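Local coordinates for group 1 truncated hemoglobin (Tetrahymena pyriformis, PDB 3AQ9), which binds heme and probably carries oxygen, and has been linked to nitric oxide detoxification, at residues A[36-40]-A[41-45]; A[62-66]-A[67-71]; A[97-100]-A[101-105]. The protein carries 1 engineered substitution. All coordinates share one frame; numbering follows the deposited sequence.

Overall arrangement
All three contacts are local ones, at chain turns that lead into helices of a 2/2 globin fold. Interactions 1 and 2 both touch the heme. Their centres are about 17 Å apart and their nearest atoms about 7 Å apart; they do not touch, but both contact the heme. Interaction 1 holds one heme propionate through T41, on the side of iron-bound water 3. Interaction 2 holds the other through K67 and lies close to H73, the predicted proximal ligand. Interaction 3, at 97-105, lies across the chain's centre from both, with centres about 27 Å from interaction 1 and about 25 Å from interaction 2. It is structural and joins helices away from the heme.

Interaction 1 of 3, residues A[36-40]-A[41-45]; sequences HFFKN and TDMDH. With HEM (protoporphyrin IX containing Fe), chain C.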
loop_
_atom_site.group_PDB
_atom_site.type_symbol
_atom_site.label_atom_id
_atom_site.label_comp_id
_atom_site.label_asym_id
_atom_site.label_seq_id
_atom_site.Cartn_x
_atom_site.Cartn_y
_atom_site.Cartn_z
ATOM N N HIS A 36 8.479 12.783 0.404
ATOM C CA HIS A 36 9.849 12.960 -0.150
ATOM C C HIS A 36 10.587 11.639 -0.427
ATOM O O HIS A 36 11.564 11.667 -1.142
ATOM C CB HIS A 36 10.690 13.731 0.881
ATOM C CG HIS A 36 10.464 13.256 2.287
ATOM N ND1 HIS A 36 9.369 13.642 3.048
ATOM C CD2 HIS A 36 11.216 12.423 3.083
ATOM C CE1 HIS A 36 9.529 13.163 4.279
ATOM N NE2 HIS A 36 10.604 12.377 4.319
ATOM N N PHE A 37 10.185 10.505 0.201
ATOM C CA PHE A 37 10.850 9.244 -0.039
ATOM C C PHE A 37 10.761 8.824 -1.510
ATOM O O PHE A 37 11.607 8.075 -1.992
ATOM C CB PHE A 37 10.281 8.119 0.839
ATOM C CG PHE A 37 10.704 8.278 2.264
ATOM C CD1 PHE A 37 9.836 8.860 3.171
ATOM C CD2 PHE A 37 11.962 7.846 2.670
ATOM C CE1 PHE A 37 10.213 9.089 4.525
ATOM C CE2 PHE A 37 12.350 8.038 4.006
ATOM C CZ PHE A 37 11.472 8.694 4.906
ATOM N N PHE A 38 9.749 9.361 -2.197
ATOM C CA PHE A 38 9.519 9.014 -3.585
ATOM C C PHE A 38 10.087 9.979 -4.573
ATOM O O PHE A 38 9.737 9.912 -5.790
ATOM C CB PHE A 38 8.003 8.922 -3.771
ATOM C CG PHE A 38 7.399 7.877 -2.908
ATOM C CD1 PHE A 38 6.840 8.198 -1.627
ATOM C CD2 PHE A 38 7.460 6.531 -3.313
ATOM C CE1 PHE A 38 6.413 7.174 -0.733
ATOM C CE2 PHE A 38 6.918 5.491 -2.451
ATOM C CZ PHE A 38 6.400 5.809 -1.171
ATOM N N LYS A 39 10.952 10.892 -4.127
ATOM C CA LYS A 39 11.430 11.949 -5.028
ATOM C C LYS A 39 12.094 11.385 -6.292
ATOM O O LYS A 39 11.987 11.967 -7.409
ATOM C CB LYS A 39 12.414 12.875 -4.229
ATOM C CG LYS A 39 13.203 13.812 -5.164
ATOM C CD LYS A 39 14.487 14.318 -4.498
ATOM C CE LYS A 39 15.241 15.306 -5.478
ATOM N NZ LYS A 39 16.609 15.458 -4.919
ATOM N N ASN A 40 12.867 10.319 -6.153
ATOM C CA ASN A 40 13.585 9.752 -7.339
ATOM C C ASN A 40 12.953 8.469 -7.866
ATOM O O ASN A 40 13.556 7.776 -8.661
ATOM C CB ASN A 40 14.994 9.383 -6.957
ATOM C CG ASN A 40 15.822 10.587 -6.657
ATOM O OD1 ASN A 40 15.727 11.587 -7.348
ATOM N ND2 ASN A 40 16.586 10.522 -5.590
ATOM N N THR A 41 11.701 8.229 -7.506
ATOM C CA THR A 41 11.014 7.011 -7.862
ATOM C C THR A 41 10.228 7.136 -9.147
ATOM O O THR A 41 9.570 8.153 -9.446
ATOM C CB THR A 41 10.054 6.569 -6.698
ATOM O OG1 THR A 41 10.850 6.275 -5.511
ATOM C CG2 THR A 41 9.339 5.268 -7.045
ATOM N N ASP A 42 10.369 6.118 -9.993
ATOM C CA ASP A 42 9.597 6.078 -11.225
ATOM C C ASP A 42 8.180 5.657 -10.750
ATOM O O ASP A 42 7.974 4.462 -10.352
ATOM C CB ASP A 42 10.190 5.022 -12.169
ATOM C CG ASP A 42 9.330 4.754 -13.387
ATOM O OD1 ASP A 42 8.075 4.938 -13.444
ATOM O OD2 ASP A 42 9.981 4.402 -14.382
ATOM N N MET A 43 7.219 6.578 -10.761
ATOM C CA MET A 43 5.921 6.295 -10.140
ATOM C C MET A 43 5.052 5.329 -10.994
ATOM O O MET A 43 4.195 4.610 -10.426
ATOM C CB MET A 43 5.148 7.578 -9.765
ATOM C CG MET A 43 5.850 8.395 -8.601
ATOM S SD MET A 43 6.101 7.499 -7.142
ATOM C CE MET A 43 4.499 6.890 -6.707
ATOM N N ASP A 44 5.252 5.311 -12.291
ATOM C CA ASP A 44 4.523 4.298 -13.085
ATOM C C ASP A 44 4.969 2.890 -12.648
ATOM O O ASP A 44 4.118 1.985 -12.392
ATOM C CB ASP A 44 4.768 4.503 -14.557
ATOM C CG ASP A 44 4.029 5.756 -15.085
ATOM O OD1 ASP A 44 3.045 6.252 -14.408
ATOM O OD2 ASP A 44 4.441 6.226 -16.160
ATOM N N HIS A 45 6.283 2.706 -12.551
ATOM C CA HIS A 45 6.793 1.449 -12.087
ATOM C C HIS A 45 6.295 1.087 -10.706
ATOM O O HIS A 45 5.926 -0.074 -10.371
ATOM C CB HIS A 45 8.341 1.431 -12.059
ATOM C CG HIS A 45 8.881 0.037 -11.952
ATOM N ND1 HIS A 45 9.519 -0.440 -10.829
ATOM C CD2 HIS A 45 8.736 -1.025 -12.794
ATOM C CE1 HIS A 45 9.849 -1.705 -11.024
ATOM N NE2 HIS A 45 9.375 -2.090 -12.190
HETATM C CHA HEM C . 9.314 0.216 -2.692
HETATM C CHB HEM C . 8.659 4.002 0.367
HETATM C CHC HEM C . 5.733 1.293 3.076
HETATM C CHD HEM C . 5.306 -1.759 -0.740
HETATM C C1A HEM C . 9.385 1.461 -2.092
HETATM C C2A HEM C . 10.248 2.576 -2.513
HETATM C C3A HEM C . 10.029 3.592 -1.707
HETATM C C4A HEM C . 9.082 3.198 -0.688
HETATM C CMA HEM C . 10.618 5.013 -1.691
HETATM C CAA HEM C . 11.113 2.541 -3.836
HETATM C CBA HEM C . 12.631 2.801 -3.948
HETATM C CGA HEM C . 12.661 3.039 -5.579
HETATM O O1A HEM C . 12.594 2.006 -6.340
HETATM O O2A HEM C . 12.326 4.160 -6.125
HETATM C C1B HEM C . 7.844 3.503 1.422
HETATM C C2B HEM C . 7.654 4.277 2.638
HETATM C C3B HEM C . 6.923 3.476 3.430
HETATM C C4B HEM C . 6.635 2.302 2.648
HETATM C CMB HEM C . 8.205 5.658 2.990
HETATM C CAB HEM C . 6.500 3.819 4.865
HETATM C CBB HEM C . 6.686 2.809 5.701
HETATM C C1C HEM C . 5.301 0.257 2.230
HETATM C C2C HEM C . 4.203 -0.633 2.519
HETATM C C3C HEM C . 4.106 -1.432 1.439
HETATM C C4C HEM C . 5.102 -1.080 0.472
HETATM C CMC HEM C . 3.323 -0.562 3.835
HETATM C CAC HEM C . 3.059 -2.568 1.131
HETATM C CBC HEM C . 2.307 -3.083 2.102
HETATM C C1D HEM C . 6.390 -1.480 -1.581
HETATM C C2D HEM C . 6.608 -2.222 -2.794
HETATM C C3D HEM C . 7.811 -1.640 -3.347
HETATM C C4D HEM C . 8.188 -0.617 -2.427
HETATM C CMD HEM C . 5.831 -3.392 -3.416
HETATM C CAD HEM C . 8.476 -2.033 -4.638
HETATM C CBD HEM C . 9.442 -3.134 -4.520
HETATM C CGD HEM C . 9.928 -3.512 -5.938
HETATM O O1D HEM C . 10.471 -4.599 -6.112
HETATM O O2D HEM C . 10.017 -2.563 -6.828
HETATM N NA HEM C . 8.712 1.914 -0.966
HETATM N NB HEM C . 7.258 2.225 1.346
HETATM N NC HEM C . 5.837 -0.030 1.009
HETATM N ND HEM C . 7.317 -0.430 -1.345
HETATM FE FE HEM C . 7.313 0.915 0.027
HETATM O O HOH W 1 13.124 8.169 -4.343
HETATM O O HOH W 2 9.494 10.789 -8.477
HETATM O O HOH W 3 5.721 1.974 -1.069
#
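The F38 ring has heme methyl CMA over one face and water 3 at its edge, in the ring plane. M43 SD and T41 OG1 both approach this ring obliquely. The sulfur of M43 is 5.2 Å from the F38 ring centroid and 57° off its normal, a Met-aromatic contact. The M43 chain bends at chi2 and chi3 (-57° and -55°), which brings SD back to F38. At its far end the F38 ring presses on the porphyrin, with CZ 3.3 Å from HEM CHB. It lies on the same side of the heme as water 3, the iron ligand. The F37 ring takes H36 CD2 on one face, toward the rim, and meets heme methyl CMB obliquely. Y25 and H82 add edge-to-face contacts to F38 and F37 respectively.

The backbone makes a type I beta turn from F38 to T41. T41 N donates to F38 O at 3.1 Å. T41 and F38 side chains lie side by side and point the same way. D42 then N-caps helix 43-57, with H45 N donating to D42 OD1 at 3.0 Å.

Water 1 ties the turn to the threonine. It donates to F37 O and T41 OG1 and accepts from N40 N. T41 OG1 in turn donates to HEM O2A at 2.7 Å. The hydroxyl therefore spends its one proton on the propionate, while water 1 supplies a proton to its oxygen. With one proton given and one received, the hydroxyl probably has a set direction, and its bond is likely to steady the propionate's negative charge.

Interaction 2 of 3, residues A[62-66]-A[67-71]; sequences NHYKG and KNMTE. With HEM (protoporphyrin IX containing Fe), chain C.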
loop_
_atom_site.group_PDB
_atom_site.type_symbol
_atom_site.label_atom_id
_atom_site.label_comp_id
_atom_site.label_asym_id
_atom_site.label_seq_id
_atom_site.Cartn_x
_atom_site.Cartn_y
_atom_site.Cartn_z
ATOM N N ASN A 62 -1.843 -13.764 -7.821
ATOM C CA ASN A 62 -0.483 -13.524 -7.342
ATOM C C ASN A 62 0.440 -13.429 -8.553
ATOM O O ASN A 62 0.857 -14.455 -9.142
ATOM C CB ASN A 62 -0.105 -14.738 -6.461
ATOM C CG ASN A 62 1.339 -14.700 -5.986
ATOM O OD1 ASN A 62 1.814 -15.682 -5.340
ATOM N ND2 ASN A 62 1.999 -13.638 -6.234
ATOM N N HIS A 63 0.703 -12.194 -8.964
ATOM C CA HIS A 63 1.685 -11.936 -10.022
ATOM C C HIS A 63 2.792 -10.987 -9.533
ATOM O O HIS A 63 3.451 -10.353 -10.371
ATOM C CB HIS A 63 0.957 -11.244 -11.242
ATOM C CG HIS A 63 -0.084 -12.138 -11.851
ATOM N ND1 HIS A 63 0.213 -13.435 -12.234
ATOM C CD2 HIS A 63 -1.409 -11.957 -12.105
ATOM C CE1 HIS A 63 -0.889 -14.024 -12.687
ATOM N NE2 HIS A 63 -1.876 -13.137 -12.654
ATOM N N TYR A 64 3.038 -10.953 -8.206
ATOM C CA TYR A 64 4.004 -10.018 -7.681
ATOM C C TYR A 64 5.382 -10.625 -7.873
ATOM O O TYR A 64 5.653 -11.712 -7.300
ATOM C CB TYR A 64 3.760 -9.811 -6.209
ATOM C CG TYR A 64 4.800 -8.891 -5.607
ATOM C CD1 TYR A 64 4.881 -7.569 -6.112
ATOM C CD2 TYR A 64 5.727 -9.359 -4.719
ATOM C CE1 TYR A 64 5.812 -6.691 -5.623
ATOM C CE2 TYR A 64 6.696 -8.472 -4.180
ATOM C CZ TYR A 64 6.740 -7.118 -4.720
ATOM O OH TYR A 64 7.730 -6.261 -4.216
ATOM N N LYS A 65 6.277 -9.957 -8.635
ATOM C CA LYS A 65 7.639 -10.450 -8.869
ATOM C C LYS A 65 8.689 -9.487 -8.295
ATOM O O LYS A 65 9.866 -9.597 -8.550
ATOM C CB LYS A 65 7.866 -10.713 -10.361
ATOM C CG LYS A 65 6.854 -11.729 -11.015
ATOM C CD LYS A 65 6.906 -13.102 -10.304
ATOM C CE LYS A 65 5.832 -14.103 -10.919
ATOM N NZ LYS A 65 6.114 -15.418 -10.144
ATOM N N GLY A 66 8.281 -8.591 -7.443
ATOM C CA GLY A 66 9.319 -7.663 -6.909
ATOM C C GLY A 66 9.978 -8.095 -5.607
ATOM O O GLY A 66 9.980 -9.321 -5.217
ATOM N N LYS A 67 10.706 -7.145 -5.031
ATOM C CA LYS A 67 11.450 -7.344 -3.858
ATOM C C LYS A 67 10.641 -7.672 -2.605
ATOM O O LYS A 67 9.531 -7.265 -2.543
ATOM C CB LYS A 67 12.183 -6.012 -3.529
ATOM C CG LYS A 67 13.398 -5.839 -4.594
ATOM C CD LYS A 67 13.979 -4.425 -4.381
ATOM C CE LYS A 67 14.961 -4.077 -5.594
ATOM N NZ LYS A 67 15.746 -2.898 -5.106
ATOM N N ASN A 68 11.254 -8.368 -1.661
ATOM C CA ASN A 68 10.510 -8.537 -0.391
ATOM C C ASN A 68 10.496 -7.152 0.365
ATOM O O ASN A 68 11.186 -6.163 -0.043
ATOM C CB ASN A 68 11.151 -9.685 0.442
ATOM C CG ASN A 68 12.501 -9.362 1.048
ATOM O OD1 ASN A 68 12.730 -8.333 1.667
ATOM N ND2 ASN A 68 13.386 -10.310 0.971
ATOM N N MET A 69 9.766 -7.058 1.475
ATOM C CA MET A 69 9.590 -5.722 2.043
ATOM C C MET A 69 10.846 -5.270 2.795
ATOM O O MET A 69 10.958 -4.066 3.036
ATOM C CB MET A 69 8.343 -5.745 2.970
ATOM C CG MET A 69 7.047 -6.001 2.159
ATOM S SD MET A 69 6.773 -4.539 1.072
ATOM C CE MET A 69 7.312 -5.163 -0.506
ATOM N N THR A 70 11.796 -6.167 3.118
ATOM C CA THR A 70 13.017 -5.699 3.728
ATOM C C THR A 70 13.893 -5.096 2.605
ATOM O O THR A 70 14.432 -3.992 2.757
ATOM C CB THR A 70 13.788 -6.829 4.423
ATOM O OG1 THR A 70 12.889 -7.278 5.494
ATOM C CG2 THR A 70 15.128 -6.358 4.971
ATOM N N GLU A 71 14.059 -5.889 1.529
ATOM C CA GLU A 71 14.931 -5.443 0.404
ATOM C C GLU A 71 14.342 -4.154 -0.160
ATOM O O GLU A 71 15.139 -3.262 -0.624
ATOM C CB GLU A 71 14.852 -6.490 -0.732
ATOM C CG GLU A 71 15.542 -7.822 -0.329
ATOM C CD GLU A 71 15.144 -9.072 -1.400
ATOM O OE1 GLU A 71 14.030 -9.115 -2.118
ATOM O OE2 GLU A 71 16.008 -10.022 -1.470
HETATM C CHA HEM C . 9.314 0.216 -2.692
HETATM C CHB HEM C . 8.659 4.002 0.367
HETATM C CHC HEM C . 5.733 1.293 3.076
HETATM C CHD HEM C . 5.306 -1.759 -0.740
HETATM C C1A HEM C . 9.385 1.461 -2.092
HETATM C C2A HEM C . 10.248 2.576 -2.513
HETATM C C3A HEM C . 10.029 3.592 -1.707
HETATM C C4A HEM C . 9.082 3.198 -0.688
HETATM C CMA HEM C . 10.618 5.013 -1.691
HETATM C CAA HEM C . 11.113 2.541 -3.836
HETATM C CBA HEM C . 12.631 2.801 -3.948
HETATM C CGA HEM C . 12.661 3.039 -5.579
HETATM O O1A HEM C . 12.594 2.006 -6.340
HETATM O O2A HEM C . 12.326 4.160 -6.125
HETATM C C1B HEM C . 7.844 3.503 1.422
HETATM C C2B HEM C . 7.654 4.277 2.638
HETATM C C3B HEM C . 6.923 3.476 3.430
HETATM C C4B HEM C . 6.635 2.302 2.648
HETATM C CMB HEM C . 8.205 5.658 2.990
HETATM C CAB HEM C . 6.500 3.819 4.865
HETATM C CBB HEM C . 6.686 2.809 5.701
HETATM C C1C HEM C . 5.301 0.257 2.230
HETATM C C2C HEM C . 4.203 -0.633 2.519
HETATM C C3C HEM C . 4.106 -1.432 1.439
HETATM C C4C HEM C . 5.102 -1.080 0.472
HETATM C CMC HEM C . 3.323 -0.562 3.835
HETATM C CAC HEM C . 3.059 -2.568 1.131
HETATM C CBC HEM C . 2.307 -3.083 2.102
HETATM C C1D HEM C . 6.390 -1.480 -1.581
HETATM C C2D HEM C . 6.608 -2.222 -2.794
HETATM C C3D HEM C . 7.811 -1.640 -3.347
HETATM C C4D HEM C . 8.188 -0.617 -2.427
HETATM C CMD HEM C . 5.831 -3.392 -3.416
HETATM C CAD HEM C . 8.476 -2.033 -4.638
HETATM C CBD HEM C . 9.442 -3.134 -4.520
HETATM C CGD HEM C . 9.928 -3.512 -5.938
HETATM O O1D HEM C . 10.471 -4.599 -6.112
HETATM O O2D HEM C . 10.017 -2.563 -6.828
HETATM N NA HEM C . 8.712 1.914 -0.966
HETATM N NB HEM C . 7.258 2.225 1.346
HETATM N NC HEM C . 5.837 -0.030 1.009
HETATM N ND HEM C . 7.317 -0.430 -1.345
HETATM FE FE HEM C . 7.313 0.915 0.027
HETATM O O HOH W 3 5.721 1.974 -1.069
#
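From Y64 to K67 the backbone is an irregular, largely extended loop (psi 154° at K67), and it turns into the short, weakly bonded helix 69-72 just after N68. That helix start is a capping box. E71 N donates to N68 OD1 at 2.8 Å, and N68 N donates back to E71 OE1 at 2.9 Å. T70 N adds a weak bond to the same N68 OD1, so two backbone N-H groups of the first turn share one amide oxygen.

Y64 is the side chain that ties the loop to this turn. Its CG is trans to the backbone N (chi1 177°), which lays the ring forward along the chain. G66 N then sits 3.4 Å above the plane of the Y64 ring, over its centre. K67 O lies at the ring edge, in plane. Y64 OH donates to K67 O at 2.7 Å, in the carbonyl plane and on a lone pair. The hydroxyl bond probably limits rotation of the ring, which is covered on one face by G66 N. F53 of helix 43-57 meets the Y64 ring edge-to-face.

The heme packs against the same residues. M69 lies across the porphyrin from water 3, on the side of H73. Its chain bends at chi2 and chi3, which places SD 3.6 Å from HEM CHD and CE beside heme methyl CMD. M69 O is also hydrogen-bonded to H73 ND1, which is consistent with the turn helping to orient H73, the predicted proximal ligand. G66 CA lies 3.4 Å from HEM O1D, a propionate oxygen. That propionate is held by the backbone next to it: K67 N donates to HEM O1D at 2.8 Å, nearly straight at 170°.

Interaction 3 of 3, residues A[97-100]-A[101-105]; sequences LGVT and DAVIN
T100 O is gripped by two backbone N-H groups of the first turn of helix 101-112. I104 N donates to it at 3.0 Å, nearly straight on the oxygen (168°). V103 N adds a weak bond at 3.2 Å. The same V103 N also reaches the side chain, with a weak bond of 3.3 Å to T100 OG1. T100 sits at the N-cap, and its OG1 makes the weak capping bond. Its hydroxyl stands between the backbone N and the carbonyl carbon (chi1 61°), and this turns OG1 back over the open helix end. V103 CG2 lies against that hydroxyl oxygen.

V99 supplies the apolar half of the contact. V99 CG1 is 3.5 Å from V103 CG1, and the two valine side chains cross at about a right angle. V99 CG1 also touches I104 CG1, at 3.7 Å. The methylene I104 CG1 packs close under the cap carbonyl, 3.3 Å from T100 O, and I104 CD1 lies near V99 O. An alanine at I104 takes away CG1 and CD1, and this would probably leave a gap between V99 and helix 80-96.

G98 brings the chain to this point. It follows the end of helix 80-96 in a Schellman motif, with a positive phi of 95° that suits a residue without CB.

The whole turn links helix 80-96 to helix 101-112. I104 rests on A91, L94 and K95 of helix 80-96, and V99 also meets L94. V99 and V103 both touch L11 of helix 7-11, while L97 packs on A20 and L23 of helix 13-28.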
loop_
_atom_site.group_PDB
_atom_site.type_symbol
_atom_site.label_atom_id
_atom_site.label_comp_id
_atom_site.label_asym_id
_atom_site.label_seq_id
_atom_site.Cartn_x
_atom_site.Cartn_y
_atom_site.Cartn_z
ATOM N N LEU A 97 -13.129 5.691 -1.774
ATOM C CA LEU A 97 -13.641 4.779 -2.780
ATOM C C LEU A 97 -14.944 4.057 -2.371
ATOM O O LEU A 97 -15.527 3.356 -3.182
ATOM C CB LEU A 97 -12.624 3.734 -3.259
ATOM C CG LEU A 97 -11.436 4.485 -3.893
ATOM C CD1 LEU A 97 -10.382 3.387 -4.206
ATOM C CD2 LEU A 97 -11.931 5.188 -5.229
ATOM N N GLY A 98 -15.405 4.242 -1.129
ATOM C CA GLY A 98 -16.710 3.664 -0.732
ATOM C C GLY A 98 -16.602 2.326 -0.048
ATOM O O GLY A 98 -17.609 1.668 0.151
ATOM N N VAL A 99 -15.380 1.901 0.310
ATOM C CA VAL A 99 -15.202 0.597 1.037
ATOM C C VAL A 99 -15.675 0.771 2.509
ATOM O O VAL A 99 -15.490 1.836 3.127
ATOM C CB VAL A 99 -13.698 0.188 1.035
ATOM C CG1 VAL A 99 -13.548 -1.195 1.759
ATOM C CG2 VAL A 99 -13.232 0.044 -0.406
ATOM N N THR A 100 -16.325 -0.263 3.060
ATOM C CA THR A 100 -16.857 -0.168 4.468
ATOM C C THR A 100 -15.691 -0.175 5.501
ATOM O O THR A 100 -14.605 -0.735 5.190
ATOM C CB THR A 100 -17.764 -1.353 4.831
ATOM O OG1 THR A 100 -17.021 -2.576 4.743
ATOM C CG2 THR A 100 -19.020 -1.414 3.883
ATOM N N ASP A 101 -15.910 0.424 6.681
ATOM C CA ASP A 101 -14.861 0.367 7.715
ATOM C C ASP A 101 -14.403 -1.078 7.998
ATOM O O ASP A 101 -13.195 -1.326 8.195
ATOM C CB ASP A 101 -15.293 1.021 9.007
ATOM C CG ASP A 101 -15.542 2.523 8.869
ATOM O OD1 ASP A 101 -14.929 3.211 8.013
ATOM O OD2 ASP A 101 -16.392 3.004 9.642
ATOM N N ALA A 102 -15.355 -2.020 7.958
ATOM C CA ALA A 102 -14.997 -3.419 8.354
ATOM C C ALA A 102 -13.985 -3.998 7.385
ATOM O O ALA A 102 -12.988 -4.637 7.814
ATOM C CB ALA A 102 -16.210 -4.342 8.469
ATOM N N VAL A 103 -14.174 -3.733 6.074
ATOM C CA VAL A 103 -13.264 -4.265 5.073
ATOM C C VAL A 103 -11.939 -3.504 5.103
ATOM O O VAL A 103 -10.842 -4.094 4.968
ATOM C CB VAL A 103 -13.952 -4.254 3.650
ATOM C CG1 VAL A 103 -12.889 -4.567 2.547
ATOM C CG2 VAL A 103 -15.130 -5.298 3.740
ATOM N N ILE A 104 -12.000 -2.188 5.327
ATOM C CA ILE A 104 -10.759 -1.459 5.429
ATOM C C ILE A 104 -9.945 -2.043 6.581
ATOM O O ILE A 104 -8.722 -2.202 6.484
ATOM C CB ILE A 104 -10.996 0.026 5.698
ATOM C CG1 ILE A 104 -11.676 0.659 4.411
ATOM C CG2 ILE A 104 -9.646 0.742 5.962
ATOM C CD1 ILE A 104 -12.175 2.029 4.751
ATOM N N ASN A 105 -10.617 -2.380 7.666
ATOM C CA ASN A 105 -9.830 -2.893 8.837
ATOM C C ASN A 105 -9.209 -4.252 8.537
ATOM O O ASN A 105 -8.078 -4.520 8.961
ATOM C CB ASN A 105 -10.753 -3.005 10.061
ATOM C CG ASN A 105 -11.166 -1.609 10.597
ATOM O OD1 ASN A 105 -10.478 -0.568 10.305
ATOM N ND2 ASN A 105 -12.285 -1.562 11.390
#